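Local coordinates for protein ubiquitin conjugating enzyme (Agrocybe aegerita, PDB 3WE5) that probably acts as a UBE2W-like E2 enzyme, carrying activated ubiquitin as a thioester and passing it on to a substrate, at residues A100-I112 with C141-V154. Sequence-based numbering, arbitrary orientation.
Sequences APVHPHVYSNGHI and CKKKERPADNDRYV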
ATOM      1  N   ALA A 100     -11.291  -4.131 -10.537  1.00 21.02           N
ATOM      2  CA  ALA A 100     -10.168  -3.190 -10.599  1.00 23.22           C
ATOM      3  C   ALA A 100      -8.890  -3.974 -10.786  1.00 21.57           C
ATOM      4  O   ALA A 100      -8.800  -5.138 -10.365  1.00 25.48           O
ATOM      5  CB  ALA A 100     -10.091  -2.349  -9.321  1.00 20.10           C
ATOM      6  N   PRO A 101      -7.887  -3.357 -11.414  1.00 16.54           N
ATOM      7  CA  PRO A 101      -6.605  -4.069 -11.454  1.00 20.74           C
ATOM      8  C   PRO A 101      -6.098  -4.277 -10.025  1.00 25.42           C
ATOM      9  O   PRO A 101      -6.287  -3.393  -9.177  1.00 23.52           O
ATOM     10  CB  PRO A 101      -5.688  -3.101 -12.208  1.00 25.47           C
ATOM     11  CG  PRO A 101      -6.376  -1.750 -12.115  1.00 24.82           C
ATOM     12  CD  PRO A 101      -7.827  -2.035 -12.068  1.00 18.33           C
ATOM     13  N   VAL A 102      -5.485  -5.428  -9.756  1.00 23.49           N
ATOM     14  CA  VAL A 102      -4.868  -5.652  -8.451  1.00 18.60           C
ATOM     15  C   VAL A 102      -3.493  -5.002  -8.460  1.00 20.20           C
ATOM     16  O   VAL A 102      -2.575  -5.451  -9.162  1.00 24.09           O
ATOM     17  CB  VAL A 102      -4.765  -7.144  -8.114  1.00 31.02           C
ATOM     18  CG1 VAL A 102      -4.160  -7.327  -6.729  1.00 27.76           C
ATOM     19  CG2 VAL A 102      -6.138  -7.774  -8.171  1.00 24.27           C
ATOM     20  N   HIS A 103      -3.361  -3.921  -7.696  1.00 20.32           N
ATOM     21  CA  HIS A 103      -2.194  -3.059  -7.742  1.00 22.24           C
ATOM     22  C   HIS A 103      -2.102  -2.328  -6.410  1.00 16.64           C
ATOM     23  O   HIS A 103      -3.134  -2.011  -5.813  1.00 16.47           O
ATOM     24  CB  HIS A 103      -2.358  -2.037  -8.888  1.00 20.17           C
ATOM     25  CG  HIS A 103      -1.171  -1.159  -9.087  1.00 20.62           C
ATOM     26  ND1 HIS A 103      -0.970  -0.002  -8.363  1.00 19.63           N
ATOM     27  CD2 HIS A 103      -0.111  -1.262  -9.922  1.00 18.68           C
ATOM     28  CE1 HIS A 103       0.163   0.556  -8.731  1.00 18.29           C
ATOM     29  NE2 HIS A 103       0.698  -0.181  -9.689  1.00 20.02           N
ATOM     30  N   PRO A 104      -0.875  -2.068  -5.922  1.00 19.72           N
ATOM     31  CA  PRO A 104      -0.703  -1.454  -4.593  1.00 23.50           C
ATOM     32  C   PRO A 104      -1.244  -0.035  -4.443  1.00 24.70           C
ATOM     33  O   PRO A 104      -1.358   0.449  -3.316  1.00 22.49           O
ATOM     34  CB  PRO A 104       0.824  -1.426  -4.413  1.00 29.87           C
ATOM     35  CG  PRO A 104       1.343  -2.468  -5.326  1.00 32.27           C
ATOM     36  CD  PRO A 104       0.421  -2.462  -6.509  1.00 22.21           C
ATOM     37  N   HIS A 105      -1.554   0.632  -5.552  1.00 20.58           N
ATOM     38  CA  HIS A 105      -2.137   1.961  -5.488  1.00 21.07           C
ATOM     39  C   HIS A 105      -3.601   1.993  -5.936  1.00 20.90           C
ATOM     40  O   HIS A 105      -4.190   3.075  -6.053  1.00 19.43           O
ATOM     41  CB  HIS A 105      -1.296   2.943  -6.302  1.00 22.32           C
ATOM     42  CG  HIS A 105       0.017   3.267  -5.661  1.00 34.76           C
ATOM     43  ND1 HIS A 105       0.212   4.395  -4.893  1.00 52.06           N
ATOM     44  CD2 HIS A 105       1.188   2.587  -5.634  1.00 36.22           C
ATOM     45  CE1 HIS A 105       1.453   4.409  -4.442  1.00 43.06           C
ATOM     46  NE2 HIS A 105       2.069   3.328  -4.886  1.00 36.76           N
ATOM     47  N   VAL A 106      -4.190   0.816  -6.148  1.00 16.64           N
ATOM     48  CA  VAL A 106      -5.592   0.716  -6.567  1.00 15.74           C
ATOM     49  C   VAL A 106      -6.424  -0.085  -5.585  1.00 18.31           C
ATOM     50  O   VAL A 106      -6.161  -1.256  -5.356  1.00 22.50           O
ATOM     51  CB  VAL A 106      -5.728   0.104  -7.979  1.00 15.99           C
ATOM     52  CG1 VAL A 106      -7.216   0.097  -8.412  1.00 15.80           C
ATOM     53  CG2 VAL A 106      -4.917   0.926  -8.975  1.00 15.00           C
ATOM     54  N   TYR A 107      -7.436   0.554  -5.005  1.00 16.75           N
ATOM     55  CA  TYR A 107      -8.308  -0.111  -4.045  1.00 20.79           C
ATOM     56  C   TYR A 107      -9.285  -1.049  -4.751  1.00 22.56           C
ATOM     57  O   TYR A 107      -9.544  -0.900  -5.941  1.00 20.23           O
ATOM     58  CB  TYR A 107      -9.029   0.936  -3.190  1.00 23.17           C
ATOM     59  CG  TYR A 107      -8.076   1.618  -2.239  1.00 20.27           C
ATOM     60  CD1 TYR A 107      -7.662   0.971  -1.078  1.00 29.18           C
ATOM     61  CD2 TYR A 107      -7.551   2.875  -2.515  1.00 23.11           C
ATOM     62  CE1 TYR A 107      -6.777   1.557  -0.205  1.00 30.12           C
ATOM     63  CE2 TYR A 107      -6.657   3.475  -1.643  1.00 31.91           C
ATOM     64  CZ  TYR A 107      -6.276   2.805  -0.493  1.00 33.47           C
ATOM     65  OH  TYR A 107      -5.388   3.382   0.383  1.00 32.86           O
ATOM     66  N   SER A 108      -9.816  -2.028  -4.029  1.00 21.14           N
ATOM     67  CA  SER A 108     -10.708  -3.022  -4.632  1.00 24.81           C
ATOM     68  C   SER A 108     -12.033  -2.407  -5.092  1.00 25.42           C
ATOM     69  O   SER A 108     -12.762  -3.005  -5.888  1.00 24.35           O
ATOM     70  CB  SER A 108     -10.955  -4.180  -3.650  1.00 26.39           C
ATOM     71  OG  SER A 108     -11.587  -3.702  -2.473  1.00 27.65           O
ATOM     72  N   ASN A 109     -12.355  -1.222  -4.577  1.00 21.71           N
ATOM     73  CA  ASN A 109     -13.528  -0.497  -5.013  1.00 24.72           C
ATOM     74  C   ASN A 109     -13.224   0.386  -6.219  1.00 26.33           C
ATOM     75  O   ASN A 109     -14.078   1.143  -6.663  1.00 21.83           O
ATOM     76  CB  ASN A 109     -14.118   0.341  -3.874  1.00 27.41           C
ATOM     77  CG  ASN A 109     -13.244   1.525  -3.494  1.00 24.94           C
ATOM     78  OD1 ASN A 109     -12.073   1.609  -3.877  1.00 21.67           O
ATOM     79  ND2 ASN A 109     -13.807   2.437  -2.708  1.00 26.03           N
ATOM     80  N   GLY A 110     -11.998   0.309  -6.728  1.00 22.47           N
ATOM     81  CA  GLY A 110     -11.640   1.051  -7.936  1.00 21.63           C
ATOM     82  C   GLY A 110     -10.999   2.405  -7.705  1.00 21.48           C
ATOM     83  O   GLY A 110     -10.456   3.007  -8.647  1.00 17.15           O
ATOM     84  N   HIS A 111     -11.058   2.901  -6.470  1.00 19.64           N
ATOM     85  CA  HIS A 111     -10.449   4.190  -6.154  1.00 19.83           C
ATOM     86  C   HIS A 111      -8.940   4.092  -6.309  1.00 19.33           C
ATOM     87  O   HIS A 111      -8.348   3.032  -6.084  1.00 18.72           O
ATOM     88  CB  HIS A 111     -10.796   4.607  -4.730  1.00 18.93           C
ATOM     89  CG  HIS A 111     -12.235   4.970  -4.552  1.00 22.92           C
ATOM     90  ND1 HIS A 111     -12.701   5.618  -3.430  1.00 29.02           N
ATOM     91  CD2 HIS A 111     -13.306   4.794  -5.361  1.00 26.22           C
ATOM     92  CE1 HIS A 111     -14.003   5.821  -3.553  1.00 30.39           C
ATOM     93  NE2 HIS A 111     -14.394   5.331  -4.716  1.00 31.36           N
ATOM     94  N   ILE A 112      -8.320   5.199  -6.685  1.00 16.82           N
ATOM     95  CA  ILE A 112      -6.899   5.185  -7.032  1.00 22.14           C
ATOM     96  C   ILE A 112      -6.109   6.147  -6.158  1.00 20.47           C
ATOM     97  O   ILE A 112      -6.503   7.299  -5.995  1.00 22.01           O
ATOM     98  CB  ILE A 112      -6.702   5.608  -8.500  1.00 19.39           C
ATOM     99  CG1 ILE A 112      -7.447   4.659  -9.452  1.00 14.05           C
ATOM    100  CG2 ILE A 112      -5.208   5.715  -8.842  1.00 21.22           C
ATOM    101  CD1 ILE A 112      -7.663   5.233 -10.855  1.00 15.40           C
ATOM    102  N   CYS A 141       4.425  -2.015 -11.972  1.00 24.37           N
ATOM    103  CA  CYS A 141       4.223  -3.022 -10.929  1.00 23.92           C
ATOM    104  C   CYS A 141       4.945  -4.332 -11.250  1.00 31.31           C
ATOM    105  O   CYS A 141       4.784  -4.899 -12.327  1.00 31.58           O
ATOM    106  CB  CYS A 141       2.732  -3.281 -10.733  1.00 23.73           C
ATOM    107  SG  CYS A 141       2.296  -4.356  -9.347  1.00 29.92           S
ATOM    108  N   LYS A 142       5.745  -4.815 -10.307  1.00 41.20           N
ATOM    109  CA  LYS A 142       6.438  -6.078 -10.516  1.00 40.49           C
ATOM    110  C   LYS A 142       5.717  -7.227  -9.823  1.00 39.65           C
ATOM    111  O   LYS A 142       6.003  -8.395 -10.085  1.00 41.10           O
ATOM    112  CB  LYS A 142       7.893  -5.986 -10.056  1.00 45.53           C
ATOM    113  CG  LYS A 142       8.766  -5.041 -10.891  1.00 49.32           C
ATOM    114  CD  LYS A 142       9.046  -5.595 -12.289  1.00 58.63           C
ATOM    115  CE  LYS A 142       9.941  -4.659 -13.109  1.00 73.54           C
ATOM    116  NZ  LYS A 142       9.209  -3.449 -13.597  1.00 60.15           N
ATOM    117  N   LYS A 143       4.763  -6.894  -8.956  1.00 30.53           N
ATOM    118  CA  LYS A 143       4.009  -7.902  -8.219  1.00 35.26           C
ATOM    119  C   LYS A 143       2.615  -7.412  -7.836  1.00 32.42           C
ATOM    120  O   LYS A 143       2.468  -6.430  -7.109  1.00 34.88           O
ATOM    121  CB  LYS A 143       4.766  -8.313  -6.956  1.00 50.54           C
ATOM    122  CG  LYS A 143       3.924  -9.094  -5.955  1.00 42.33           C
ATOM    123  CD  LYS A 143       4.605  -9.113  -4.594  1.00 53.52           C
ATOM    124  CE  LYS A 143       6.073  -9.482  -4.739  1.00 66.62           C
ATOM    125  NZ  LYS A 143       6.808  -9.475  -3.448  1.00 65.19           N
ATOM    126  N   LYS A 144       1.599  -8.111  -8.323  1.00 34.68           N
ATOM    127  CA  LYS A 144       0.211  -7.749  -8.073  1.00 27.23           C
ATOM    128  C   LYS A 144      -0.207  -7.983  -6.633  1.00 36.15           C
ATOM    129  O   LYS A 144      -0.279  -9.126  -6.179  1.00 39.95           O
ATOM    130  CB  LYS A 144      -0.703  -8.566  -8.979  1.00 33.37           C
ATOM    131  CG  LYS A 144      -0.483  -8.353 -10.462  1.00 46.49           C
ATOM    132  CD  LYS A 144      -1.456  -9.201 -11.266  1.00 40.45           C
ATOM    133  CE  LYS A 144      -2.873  -8.950 -10.799  1.00 54.58           C
ATOM    134  NZ  LYS A 144      -3.855  -9.924 -11.360  1.00 57.77           N
ATOM    135  N   GLU A 145      -0.494  -6.903  -5.914  1.00 28.66           N
ATOM    136  CA  GLU A 145      -1.060  -7.013  -4.574  1.00 34.16           C
ATOM    137  C   GLU A 145      -1.890  -5.764  -4.317  1.00 32.14           C
ATOM    138  O   GLU A 145      -1.629  -4.723  -4.907  1.00 30.11           O
ATOM    139  CB  GLU A 145       0.044  -7.165  -3.517  1.00 33.47           C
ATOM    140  CG  GLU A 145       0.945  -5.957  -3.348  1.00 30.95           C
ATOM    141  CD  GLU A 145       2.012  -6.190  -2.298  1.00 55.80           C
ATOM    142  OE1 GLU A 145       2.151  -7.347  -1.839  1.00 50.43           O
ATOM    143  OE2 GLU A 145       2.703  -5.216  -1.933  1.00 52.08           O
ATOM    144  N   ARG A 146      -2.896  -5.876  -3.460  1.00 27.22           N
ATOM    145  CA  ARG A 146      -3.750  -4.744  -3.128  1.00 29.95           C
ATOM    146  C   ARG A 146      -3.019  -3.818  -2.163  1.00 30.49           C
ATOM    147  O   ARG A 146      -1.996  -4.221  -1.589  1.00 32.92           O
ATOM    148  CB  ARG A 146      -5.068  -5.255  -2.530  1.00 30.36           C
ATOM    149  CG  ARG A 146      -5.963  -5.933  -3.575  1.00 44.27           C
ATOM    150  CD  ARG A 146      -7.140  -6.674  -2.962  1.00 50.00           C
ATOM    151  NE  ARG A 146      -8.052  -7.190  -3.984  1.00 57.27           N
ATOM    152  CZ  ARG A 146      -7.944  -8.384  -4.567  1.00 76.15           C
ATOM    153  NH1 ARG A 146      -6.960  -9.218  -4.241  1.00 74.16           N
ATOM    154  NH2 ARG A 146      -8.829  -8.748  -5.487  1.00 61.52           N
ATOM    155  N   PRO A 147      -3.516  -2.572  -1.999  1.00 27.68           N
ATOM    156  CA  PRO A 147      -2.972  -1.650  -0.991  1.00 26.29           C
ATOM    157  C   PRO A 147      -3.050  -2.257   0.408  1.00 26.12           C
ATOM    158  O   PRO A 147      -3.943  -3.061   0.672  1.00 27.58           O
ATOM    159  CB  PRO A 147      -3.929  -0.467  -1.048  1.00 31.18           C
ATOM    160  CG  PRO A 147      -4.434  -0.467  -2.460  1.00 26.94           C
ATOM    161  CD  PRO A 147      -4.536  -1.915  -2.845  1.00 21.45           C
ATOM    162  N   ALA A 148      -2.138  -1.854   1.285  1.00 33.00           N
ATOM    163  CA  ALA A 148      -2.099  -2.360   2.656  1.00 32.09           C
ATOM    164  C   ALA A 148      -3.400  -2.087   3.407  1.00 35.47           C
ATOM    165  O   ALA A 148      -3.902  -2.948   4.126  1.00 40.32           O
ATOM    166  CB  ALA A 148      -0.916  -1.743   3.408  1.00 39.93           C
ATOM    167  N   ASP A 149      -3.942  -0.884   3.255  1.00 38.15           N
ATOM    168  CA  ASP A 149      -5.133  -0.520   4.013  1.00 39.65           C
ATOM    169  C   ASP A 149      -6.418  -0.805   3.251  1.00 36.61           C
ATOM    170  O   ASP A 149      -7.449  -0.182   3.531  1.00 36.89           O
ATOM    171  CB  ASP A 149      -5.093   0.963   4.425  1.00 42.61           C
ATOM    172  CG  ASP A 149      -5.249   1.921   3.238  1.00 53.86           C
ATOM    173  OD1 ASP A 149      -4.705   1.633   2.150  1.00 46.01           O
ATOM    174  OD2 ASP A 149      -5.908   2.975   3.403  1.00 48.30           O
ATOM    175  N   ASN A 150      -6.363  -1.740   2.299  1.00 35.72           N
ATOM    176  CA  ASN A 150      -7.475  -1.925   1.354  1.00 28.39           C
ATOM    177  C   ASN A 150      -8.822  -2.114   2.035  1.00 32.07           C
ATOM    178  O   ASN A 150      -9.756  -1.372   1.766  1.00 33.30           O
ATOM    179  CB  ASN A 150      -7.216  -3.071   0.372  1.00 22.64           C
ATOM    180  CG  ASN A 150      -8.295  -3.175  -0.701  1.00 31.76           C
ATOM    181  OD1 ASN A 150      -8.277  -2.438  -1.685  1.00 27.66           O
ATOM    182  ND2 ASN A 150      -9.243  -4.084  -0.512  1.00 28.15           N
ATOM    183  N   ASP A 151      -8.921  -3.092   2.935  1.00 33.40           N
ATOM    184  CA  ASP A 151     -10.212  -3.365   3.562  1.00 31.16           C
ATOM    185  C   ASP A 151     -10.691  -2.211   4.455  1.00 32.73           C
ATOM    186  O   ASP A 151     -11.874  -1.854   4.435  1.00 38.00           O
ATOM    187  CB  ASP A 151     -10.177  -4.698   4.318  1.00 38.38           C
ATOM    188  CG  ASP A 151      -9.866  -5.867   3.406  1.00 52.51           C
ATOM    189  OD1 ASP A 151     -10.227  -5.795   2.209  1.00 44.11           O
ATOM    190  OD2 ASP A 151      -9.246  -6.848   3.878  1.00 56.73           O
ATOM    191  N   ARG A 152      -9.765  -1.627   5.213  1.00 37.13           N
ATOM    192  CA  ARG A 152     -10.059  -0.472   6.060  1.00 42.53           C
ATOM    193  C   ARG A 152     -10.639   0.666   5.233  1.00 41.72           C
ATOM    194  O   ARG A 152     -11.706   1.203   5.548  1.00 40.68           O
ATOM    195  CB  ARG A 152      -8.785  -0.010   6.779  1.00 38.94           C
ATOM    196  CG  ARG A 152      -8.997   1.126   7.773  1.00 41.43           C
ATOM    197  CD  ARG A 152      -7.915   1.144   8.861  1.00 56.70           C
ATOM    198  NE  ARG A 152      -6.661   1.747   8.411  1.00 59.09           N
ATOM    199  CZ  ARG A 152      -5.563   1.056   8.113  1.00 64.29           C
ATOM    200  NH1 ARG A 152      -5.562  -0.266   8.222  1.00 47.96           N
ATOM    201  NH2 ARG A 152      -4.464   1.682   7.710  1.00 53.69           N
ATOM    202  N   TYR A 153      -9.938   1.017   4.158  1.00 38.37           N
ATOM    203  CA  TYR A 153     -10.385   2.089   3.278  1.00 42.57           C
ATOM    204  C   TYR A 153     -11.761   1.823   2.668  1.00 28.38           C
ATOM    205  O   TYR A 153     -12.630   2.695   2.680  1.00 35.77           O
ATOM    206  CB  TYR A 153      -9.369   2.339   2.154  1.00 35.68           C
ATOM    207  CG  TYR A 153      -9.836   3.403   1.193  1.00 35.02           C
ATOM    208  CD1 TYR A 153      -9.763   4.747   1.530  1.00 34.26           C
ATOM    209  CD2 TYR A 153     -10.369   3.065  -0.045  1.00 32.02           C
ATOM    210  CE1 TYR A 153     -10.193   5.722   0.662  1.00 44.92           C
ATOM    211  CE2 TYR A 153     -10.810   4.030  -0.918  1.00 24.43           C
ATOM    212  CZ  TYR A 153     -10.724   5.358  -0.558  1.00 27.03           C
ATOM    213  OH  TYR A 153     -11.163   6.332  -1.426  1.00 30.72           O
ATOM    214  N   VAL A 154     -11.951   0.625   2.123  1.00 31.98           N
ATOM    215  CA  VAL A 154     -13.127   0.367   1.293  1.00 37.63           C
ATOM    216  C   VAL A 154     -14.435   0.351   2.106  1.00 37.54           C
ATOM    217  O   VAL A 154     -15.497   0.731   1.607  1.00 40.74           O
ATOM    218  CB  VAL A 154     -12.931  -0.905   0.438  1.00 38.09           C
ATOM    219  CG1 VAL A 154     -14.237  -1.360  -0.179  1.00 35.24           C
ATOM    220  CG2 VAL A 154     -11.886  -0.645  -0.661  1.00 31.74           C
TER
HETATM  221  O   HOH W   1      -5.607  -7.494 -11.809  1.00 32.62           O
HETATM  222  O   HOH W   2     -16.652   1.512  -1.361  1.00 41.58           O
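Y107 and Y153 stack where the HPH-containing loop of the UBC fold meets the start of helix 150-156. Residues 103-105 read HPH, as in UBE2W-type enzymes, where most E2 enzymes have HPN. C113, just beyond this segment, is probably the thioester-forming cysteine, as in other E2 enzymes, so the loop borders the probable active site. The two tyrosine rings lie face to face but offset, with centroids 4.2 Å apart and planes at 29°. Y153 CD2 sits over one face of Y107. P147 CG covers the opposite face in a CH-pi contact, 4.0 Å from the Y107 ring centroid. Y107 OH donates to D149 OD1 at 2.6 Å, on the syn lone pair. R152 of the second subunit also reaches this pair, bonding to Y107 OH and forming an intersubunit salt bridge with D149 OD2.

The N150 amide grips S108 at two points, backbone and side chain. S108 N donates to N150 OD1 at 2.8 Å, in the carbonyl plane. N150 ND2 returns a bond to S108 OG at 3.1 Å, close to the amide plane. CG of N150 is anti to its backbone N (chi1 -174°), which carries the amide across to the loop.

At its far end Y153 meets H111. Y153 OH lies at the edge of the imidazole, 2.6 Å from H111 ND1, in a nearly straight bond. N109 ND2 rests over the centre of the H111 ring, while N109 OD1 closes an Asx turn onto H111 N.

Toward C141 the contact is mixed. P104 CD lies 3.9 Å from C141 SG, V102 CG2 lies over one face of the R146 guanidinium, and a water links V102 N to K144 NZ.

P147 and Y153 on its two faces probably restrain Y107 from turning, while the bonds to D149 OD1 and H111 ND1 fix where the two hydroxyl ends sit. The second-subunit arginine probably stabilises the negative charge of D149, linking this loop-helix junction to the dimer interface.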